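Local coordinates for protein oxidoreductase (Corynebacterium diphtheriae, PDB 3K1Y) that probably acts as an FMN-dependent oxidoreductase of the NADPH-dependent FMN reductase family, at residues L116-A130 with M147-E161. Residues are numbered along the deposited sequence; the frame is centred on the assembly and turned at random.
Sequences LTGMPTIIAATAGSA and MRAVVVPTGVFAATE. With SO4 (sulfate ion), chain H.
F157 lays its ring along strand 120-127: with CG beside the carbonyl carbon and opposite the backbone N (chi1 -171°), CD1 comes to 3.6 Å from A125 CB, T126 CA sits over one face, and S129 O meets the edge in the ring plane, 3.3 Å from CE2. A127 CB, at the strand's end, and A130 CA, in the loop after it, both approach the ring obliquely. On the other side of the sheet, A124 CB packs on V156 CB, and T126 OG1, anti to its own N (chi1 179°), donates to A158 O at 2.8 Å. That oxygen also accepts from A127 N and is thus gripped twice. The backbones run parallel in two ladders: V152 N to T121 O belongs to the first, and V156 N to I123 O, nearly straight at 170°, opens the second. Between them P153 and T154 loop away from the strand, and a water bridges the interruption, accepting the I123 N-H and donating to the carbonyls of V152 and T154. Here I122 CG1 presses against V152 CG2 at 3.4 Å, while I123 crosses V151 at about a right angle. At the far end, T117 CG2 lies 3.7 Å above the centre of the R148 guanidinium. Beyond A127, the N-H groups of G128 (weakly) and S129 bind a sulfate, probably from the crystallisation liquor. Helix 135-146 links the two strands in a beta-alpha-beta crossover, and strand order 2-1-3-4-5 marks the flavodoxin-like fold.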
ATOM      1  N   LEU A 116      16.651  14.296  -1.949  1.00 21.89           N
ATOM      2  CA  LEU A 116      15.409  14.939  -2.356  1.00 18.84           C
ATOM      3  C   LEU A 116      14.577  15.571  -1.236  1.00 18.82           C
ATOM      4  O   LEU A 116      13.348  15.567  -1.303  1.00 18.65           O
ATOM      5  CB  LEU A 116      14.546  13.919  -3.095  1.00 16.83           C
ATOM      6  CG  LEU A 116      15.140  13.301  -4.354  1.00 13.08           C
ATOM      7  CD1 LEU A 116      14.297  12.099  -4.809  1.00  7.00           C
ATOM      8  CD2 LEU A 116      15.203  14.367  -5.423  1.00 13.78           C
ATOM      9  N   THR A 117      15.218  16.123  -0.213  1.00 11.19           N
ATOM     10  CA  THR A 117      14.457  16.734   0.873  1.00 12.22           C
ATOM     11  C   THR A 117      13.801  18.041   0.433  1.00 11.84           C
ATOM     12  O   THR A 117      14.475  18.935  -0.081  1.00 11.36           O
ATOM     13  CB  THR A 117      15.354  17.030   2.091  1.00 14.32           C
ATOM     14  OG1 THR A 117      15.952  15.810   2.551  1.00 14.69           O
ATOM     15  CG2 THR A 117      14.530  17.657   3.221  1.00 13.53           C
ATOM     16  N   GLY A 118      12.490  18.144   0.631  1.00 15.10           N
ATOM     17  CA  GLY A 118      11.769  19.351   0.256  1.00 16.19           C
ATOM     18  C   GLY A 118      11.515  19.551  -1.237  1.00 16.06           C
ATOM     19  O   GLY A 118      10.891  20.536  -1.639  1.00 16.86           O
HETATM   20  N   MSE A 119      11.964  18.607  -2.053  1.00 41.44           N
HETATM   21  CA  MSE A 119      11.813  18.680  -3.505  1.00 40.84           C
HETATM   22  C   MSE A 119      10.383  18.584  -4.064  1.00 40.77           C
HETATM   23  O   MSE A 119       9.742  17.535  -3.967  1.00 41.22           O
HETATM   24  CB  MSE A 119      12.668  17.582  -4.148  1.00 39.15           C
HETATM   25  CG  MSE A 119      12.644  17.548  -5.665  1.00 37.73           C
HETATM   26 SE   MSE A 119      13.484  19.113  -6.430  1.00 33.07          SE
HETATM   27  CE  MSE A 119      15.339  18.683  -6.095  1.00 33.25           C
ATOM     28  N   PRO A 120       9.867  19.684  -4.655  1.00 11.95           N
ATOM     29  CA  PRO A 120       8.511  19.647  -5.224  1.00 11.44           C
ATOM     30  C   PRO A 120       8.580  18.538  -6.267  1.00  9.85           C
ATOM     31  O   PRO A 120       9.554  18.482  -7.022  1.00 10.36           O
ATOM     32  CB  PRO A 120       8.351  21.037  -5.832  1.00 12.25           C
ATOM     33  CG  PRO A 120       9.208  21.902  -4.913  1.00 13.46           C
ATOM     34  CD  PRO A 120      10.440  21.044  -4.723  1.00 13.07           C
ATOM     35  N   THR A 121       7.566  17.668  -6.308  1.00 19.51           N
ATOM     36  CA  THR A 121       7.579  16.502  -7.192  1.00 18.42           C
ATOM     37  C   THR A 121       6.236  15.979  -7.721  1.00 18.40           C
ATOM     38  O   THR A 121       5.257  15.875  -6.975  1.00 19.09           O
ATOM     39  CB  THR A 121       8.237  15.297  -6.457  1.00 17.69           C
ATOM     40  OG1 THR A 121       9.585  15.619  -6.106  1.00 19.76           O
ATOM     41  CG2 THR A 121       8.225  14.043  -7.329  1.00 15.64           C
ATOM     42  N   ILE A 122       6.215  15.623  -9.006  1.00  9.27           N
ATOM     43  CA  ILE A 122       5.036  15.024  -9.630  1.00  7.54           C
ATOM     44  C   ILE A 122       5.404  13.563  -9.883  1.00  7.56           C
ATOM     45  O   ILE A 122       6.447  13.277 -10.489  1.00  8.25           O
ATOM     46  CB  ILE A 122       4.708  15.621 -11.015  1.00  8.07           C
ATOM     47  CG1 ILE A 122       3.974  16.952 -10.880  1.00  6.87           C
ATOM     48  CG2 ILE A 122       3.859  14.621 -11.817  1.00  4.27           C
ATOM     49  CD1 ILE A 122       3.747  17.640 -12.208  1.00 28.07           C
ATOM     50  N   ILE A 123       4.569  12.643  -9.422  1.00 10.12           N
ATOM     51  CA  ILE A 123       4.840  11.230  -9.653  1.00  8.90           C
ATOM     52  C   ILE A 123       3.974  10.745 -10.822  1.00  9.97           C
ATOM     53  O   ILE A 123       2.811  11.135 -10.956  1.00 11.52           O
ATOM     54  CB  ILE A 123       4.581  10.396  -8.377  1.00  8.78           C
ATOM     55  CG1 ILE A 123       3.185  10.674  -7.831  1.00  8.45           C
ATOM     56  CG2 ILE A 123       5.639  10.741  -7.314  1.00  6.85           C
ATOM     57  CD1 ILE A 123       2.829   9.807  -6.647  1.00 24.42           C
ATOM     58  N   ALA A 124       4.552   9.927 -11.690  1.00 14.60           N
ATOM     59  CA  ALA A 124       3.821   9.435 -12.843  1.00 14.18           C
ATOM     60  C   ALA A 124       4.197   8.015 -13.281  1.00 14.01           C
ATOM     61  O   ALA A 124       5.336   7.562 -13.107  1.00 14.36           O
ATOM     62  CB  ALA A 124       3.998  10.410 -14.011  1.00 14.81           C
ATOM     63  N   ALA A 125       3.223   7.321 -13.859  1.00 14.49           N
ATOM     64  CA  ALA A 125       3.422   5.963 -14.341  1.00 14.50           C
ATOM     65  C   ALA A 125       2.579   5.744 -15.589  1.00 15.93           C
ATOM     66  O   ALA A 125       1.700   6.542 -15.911  1.00 16.20           O
ATOM     67  CB  ALA A 125       3.025   4.970 -13.277  1.00 12.85           C
ATOM     68  N   THR A 126       2.853   4.658 -16.295  1.00 12.56           N
ATOM     69  CA  THR A 126       2.097   4.347 -17.492  1.00 14.89           C
ATOM     70  C   THR A 126       1.968   2.846 -17.697  1.00 13.79           C
ATOM     71  O   THR A 126       2.729   2.061 -17.135  1.00 14.19           O
ATOM     72  CB  THR A 126       2.759   4.946 -18.749  1.00 15.88           C
ATOM     73  OG1 THR A 126       1.987   4.587 -19.900  1.00 21.59           O
ATOM     74  CG2 THR A 126       4.182   4.410 -18.924  1.00 14.36           C
ATOM     75  N   ALA A 127       0.996   2.469 -18.515  1.00 10.99           N
ATOM     76  CA  ALA A 127       0.732   1.077 -18.863  1.00 11.16           C
ATOM     77  C   ALA A 127      -0.357   1.107 -19.929  1.00 11.75           C
ATOM     78  O   ALA A 127      -0.747   2.187 -20.389  1.00 11.95           O
ATOM     79  CB  ALA A 127       0.266   0.294 -17.641  1.00 10.09           C
ATOM     80  N   GLY A 128      -0.845  -0.063 -20.327  1.00 11.68           N
ATOM     81  CA  GLY A 128      -1.885  -0.116 -21.342  1.00 13.73           C
ATOM     82  C   GLY A 128      -3.219   0.327 -20.770  1.00 15.37           C
ATOM     83  O   GLY A 128      -3.869   1.245 -21.285  1.00 15.43           O
ATOM     84  N   SER A 129      -3.622  -0.325 -19.686  1.00 18.13           N
ATOM     85  CA  SER A 129      -4.881   0.004 -19.042  1.00 18.35           C
ATOM     86  C   SER A 129      -4.604   0.759 -17.757  1.00 17.54           C
ATOM     87  O   SER A 129      -3.452   1.034 -17.421  1.00 16.52           O
ATOM     88  CB  SER A 129      -5.680  -1.268 -18.741  1.00 18.09           C
ATOM     89  OG  SER A 129      -5.165  -1.958 -17.624  1.00 17.93           O
ATOM     90  N   ALA A 130      -5.669   1.077 -17.036  1.00 17.59           N
ATOM     91  CA  ALA A 130      -5.562   1.811 -15.790  1.00 17.77           C
ATOM     92  C   ALA A 130      -5.803   0.947 -14.548  1.00 17.19           C
ATOM     93  O   ALA A 130      -5.907   1.474 -13.439  1.00 17.45           O
ATOM     94  CB  ALA A 130      -6.548   2.978 -15.807  1.00 17.99           C
HETATM   95  N   MSE A 147      11.483  10.035   1.412  1.00 48.13           N
HETATM   96  CA  MSE A 147      12.673  10.851   1.232  1.00 49.24           C
HETATM   97  C   MSE A 147      12.378  12.315   1.493  1.00 50.81           C
HETATM   98  O   MSE A 147      13.210  13.189   1.251  1.00 51.95           O
HETATM   99  CB  MSE A 147      13.250  10.652  -0.162  1.00 47.97           C
HETATM  100  CG  MSE A 147      14.012   9.355  -0.267  1.00 47.57           C
HETATM  101 SE   MSE A 147      14.755   9.042  -1.989  1.00 44.73          SE
HETATM  102  CE  MSE A 147      13.181   8.303  -2.816  1.00 43.05           C
ATOM    103  N   ARG A 148      11.177  12.560   2.001  1.00 16.62           N
ATOM    104  CA  ARG A 148      10.725  13.894   2.343  1.00 17.40           C
ATOM    105  C   ARG A 148      10.528  14.839   1.167  1.00 16.78           C
ATOM    106  O   ARG A 148      10.608  16.059   1.320  1.00 17.81           O
ATOM    107  CB  ARG A 148      11.668  14.509   3.380  1.00 18.41           C
ATOM    108  CG  ARG A 148      11.731  13.721   4.682  1.00 18.85           C
ATOM    109  CD  ARG A 148      12.774  14.299   5.612  1.00 21.65           C
ATOM    110  NE  ARG A 148      12.475  15.684   5.972  1.00 28.30           N
ATOM    111  CZ  ARG A 148      13.332  16.496   6.578  1.00 28.28           C
ATOM    112  NH1 ARG A 148      14.542  16.055   6.888  1.00 29.85           N
ATOM    113  NH2 ARG A 148      12.986  17.743   6.866  1.00 27.40           N
ATOM    114  N   ALA A 149      10.272  14.276  -0.008  1.00 18.59           N
ATOM    115  CA  ALA A 149       9.991  15.094  -1.185  1.00 19.81           C
ATOM    116  C   ALA A 149       8.535  15.556  -1.023  1.00 20.83           C
ATOM    117  O   ALA A 149       7.710  14.823  -0.470  1.00 22.35           O
ATOM    118  CB  ALA A 149      10.123  14.259  -2.446  1.00 18.24           C
ATOM    119  N   VAL A 150       8.203  16.765  -1.460  1.00 19.65           N
ATOM    120  CA  VAL A 150       6.812  17.182  -1.337  1.00 19.42           C
ATOM    121  C   VAL A 150       6.165  16.822  -2.669  1.00 18.41           C
ATOM    122  O   VAL A 150       6.459  17.424  -3.703  1.00 18.91           O
ATOM    123  CB  VAL A 150       6.657  18.730  -0.979  1.00 21.45           C
ATOM    124  CG1 VAL A 150       8.003  19.326  -0.600  1.00 20.08           C
ATOM    125  CG2 VAL A 150       6.000  19.504  -2.106  1.00 21.04           C
ATOM    126  N   VAL A 151       5.308  15.804  -2.640  1.00 18.40           N
ATOM    127  CA  VAL A 151       4.630  15.329  -3.847  1.00 16.22           C
ATOM    128  C   VAL A 151       3.296  16.022  -4.104  1.00 17.17           C
ATOM    129  O   VAL A 151       2.380  15.955  -3.273  1.00 16.31           O
ATOM    130  CB  VAL A 151       4.382  13.805  -3.776  1.00 15.53           C
ATOM    131  CG1 VAL A 151       3.600  13.342  -4.997  1.00 13.29           C
ATOM    132  CG2 VAL A 151       5.710  13.073  -3.701  1.00 13.30           C
ATOM    133  N   VAL A 152       3.176  16.674  -5.259  1.00 15.22           N
ATOM    134  CA  VAL A 152       1.932  17.362  -5.567  1.00 15.12           C
ATOM    135  C   VAL A 152       0.800  16.349  -5.619  1.00 15.46           C
ATOM    136  O   VAL A 152       0.972  15.223  -6.106  1.00 14.31           O
ATOM    137  CB  VAL A 152       2.008  18.152  -6.888  1.00 15.74           C
ATOM    138  CG1 VAL A 152       3.216  19.068  -6.853  1.00 16.29           C
ATOM    139  CG2 VAL A 152       2.041  17.218  -8.087  1.00 11.73           C
ATOM    140  N   PRO A 153      -0.373  16.730  -5.093  1.00 28.89           N
ATOM    141  CA  PRO A 153      -1.583  15.907  -5.035  1.00 28.01           C
ATOM    142  C   PRO A 153      -1.953  15.180  -6.321  1.00 27.37           C
ATOM    143  O   PRO A 153      -2.452  14.054  -6.284  1.00 28.09           O
ATOM    144  CB  PRO A 153      -2.657  16.911  -4.631  1.00 28.88           C
ATOM    145  CG  PRO A 153      -1.907  17.868  -3.771  1.00 29.40           C
ATOM    146  CD  PRO A 153      -0.648  18.085  -4.582  1.00 29.19           C
ATOM    147  N   THR A 154      -1.714  15.812  -7.460  1.00 11.08           N
ATOM    148  CA  THR A 154      -2.095  15.192  -8.716  1.00  9.05           C
ATOM    149  C   THR A 154      -1.058  14.262  -9.318  1.00  7.56           C
ATOM    150  O   THR A 154      -0.072  14.713  -9.914  1.00  7.40           O
ATOM    151  CB  THR A 154      -2.453  16.253  -9.761  1.00  9.72           C
ATOM    152  OG1 THR A 154      -3.414  17.159  -9.204  1.00 10.01           O
ATOM    153  CG2 THR A 154      -3.033  15.604 -11.000  1.00  6.04           C
ATOM    154  N   GLY A 155      -1.296  12.960  -9.162  1.00  6.71           N
ATOM    155  CA  GLY A 155      -0.403  11.972  -9.728  1.00  5.24           C
ATOM    156  C   GLY A 155      -0.850  11.791 -11.161  1.00  6.47           C
ATOM    157  O   GLY A 155      -2.009  12.025 -11.474  1.00  5.45           O
ATOM    158  N   VAL A 156       0.057  11.376 -12.038  1.00 21.22           N
ATOM    159  CA  VAL A 156      -0.287  11.190 -13.436  1.00 21.52           C
ATOM    160  C   VAL A 156      -0.103   9.755 -13.910  1.00 21.31           C
ATOM    161  O   VAL A 156       1.024   9.309 -14.126  1.00 21.78           O
ATOM    162  CB  VAL A 156       0.569  12.103 -14.330  1.00 22.02           C
ATOM    163  CG1 VAL A 156       0.150  11.960 -15.778  1.00 21.66           C
ATOM    164  CG2 VAL A 156       0.433  13.535 -13.878  1.00 22.79           C
ATOM    165  N   PHE A 157      -1.206   9.033 -14.075  1.00 13.64           N
ATOM    166  CA  PHE A 157      -1.127   7.664 -14.565  1.00 12.38           C
ATOM    167  C   PHE A 157      -1.689   7.603 -15.981  1.00 13.10           C
ATOM    168  O   PHE A 157      -2.887   7.758 -16.195  1.00 12.41           O
ATOM    169  CB  PHE A 157      -1.913   6.693 -13.686  1.00 11.71           C
ATOM    170  CG  PHE A 157      -1.669   5.252 -14.032  1.00 11.64           C
ATOM    171  CD1 PHE A 157      -0.572   4.576 -13.506  1.00 11.87           C
ATOM    172  CD2 PHE A 157      -2.507   4.584 -14.925  1.00 12.30           C
ATOM    173  CE1 PHE A 157      -0.301   3.247 -13.862  1.00 14.88           C
ATOM    174  CE2 PHE A 157      -2.254   3.258 -15.292  1.00 16.74           C
ATOM    175  CZ  PHE A 157      -1.143   2.585 -14.759  1.00 16.65           C
ATOM    176  N   ALA A 158      -0.814   7.367 -16.948  1.00 14.29           N
ATOM    177  CA  ALA A 158      -1.227   7.294 -18.336  1.00 16.41           C
ATOM    178  C   ALA A 158      -1.502   5.875 -18.805  1.00 17.31           C
ATOM    179  O   ALA A 158      -0.607   5.031 -18.847  1.00 16.99           O
ATOM    180  CB  ALA A 158      -0.173   7.938 -19.230  1.00 16.46           C
ATOM    181  N   ALA A 159      -2.759   5.625 -19.147  1.00 11.56           N
ATOM    182  CA  ALA A 159      -3.180   4.334 -19.675  1.00 13.65           C
ATOM    183  C   ALA A 159      -3.284   4.626 -21.165  1.00 16.07           C
ATOM    184  O   ALA A 159      -4.148   5.383 -21.587  1.00 16.61           O
ATOM    185  CB  ALA A 159      -4.527   3.957 -19.109  1.00 12.66           C
ATOM    186  N   THR A 160      -2.391   4.054 -21.957  1.00 27.31           N
ATOM    187  CA  THR A 160      -2.384   4.313 -23.394  1.00 30.98           C
ATOM    188  C   THR A 160      -3.665   3.904 -24.124  1.00 32.47           C
ATOM    189  O   THR A 160      -4.048   4.532 -25.113  1.00 33.26           O
ATOM    190  CB  THR A 160      -1.197   3.610 -24.065  1.00 31.19           C
ATOM    191  OG1 THR A 160      -1.382   2.189 -23.996  1.00 31.48           O
ATOM    192  CG2 THR A 160       0.099   3.992 -23.358  1.00 35.80           C
ATOM    193  N   GLU A 161      -4.325   2.862 -23.630  1.00 31.88           N
ATOM    194  CA  GLU A 161      -5.551   2.371 -24.245  1.00 34.54           C
ATOM    195  C   GLU A 161      -6.699   3.365 -24.111  1.00 36.02           C
ATOM    196  O   GLU A 161      -7.748   3.199 -24.733  1.00 36.29           O
ATOM    197  CB  GLU A 161      -5.955   1.032 -23.623  1.00 33.69           C
ATOM    198  CG  GLU A 161      -4.874  -0.027 -23.687  1.00 33.42           C
ATOM    199  CD  GLU A 161      -5.335  -1.364 -23.145  1.00 36.48           C
ATOM    200  OE1 GLU A 161      -6.029  -1.389 -22.104  1.00 35.66           O
ATOM    201  OE2 GLU A 161      -4.993  -2.397 -23.753  1.00 36.36           O
TER
HETATM  202  S   SO4 H 183      -1.844  -3.577 -18.030  1.00 53.90           S
HETATM  203  O1  SO4 H 183      -0.774  -3.525 -17.082  1.00 53.58           O
HETATM  204  O2  SO4 H 183      -3.045  -3.129 -17.546  1.00 53.77           O
HETATM  205  O3  SO4 H 183      -1.622  -2.824 -19.154  1.00 54.26           O
HETATM  206  O4  SO4 H 183      -2.019  -4.912 -18.367  1.00 54.12           O
HETATM  207  O   HOH W   1      16.088  12.908   0.147  1.00 27.02           O
HETATM  208  O   HOH W   2       2.164  14.137  -8.577  1.00 12.89           O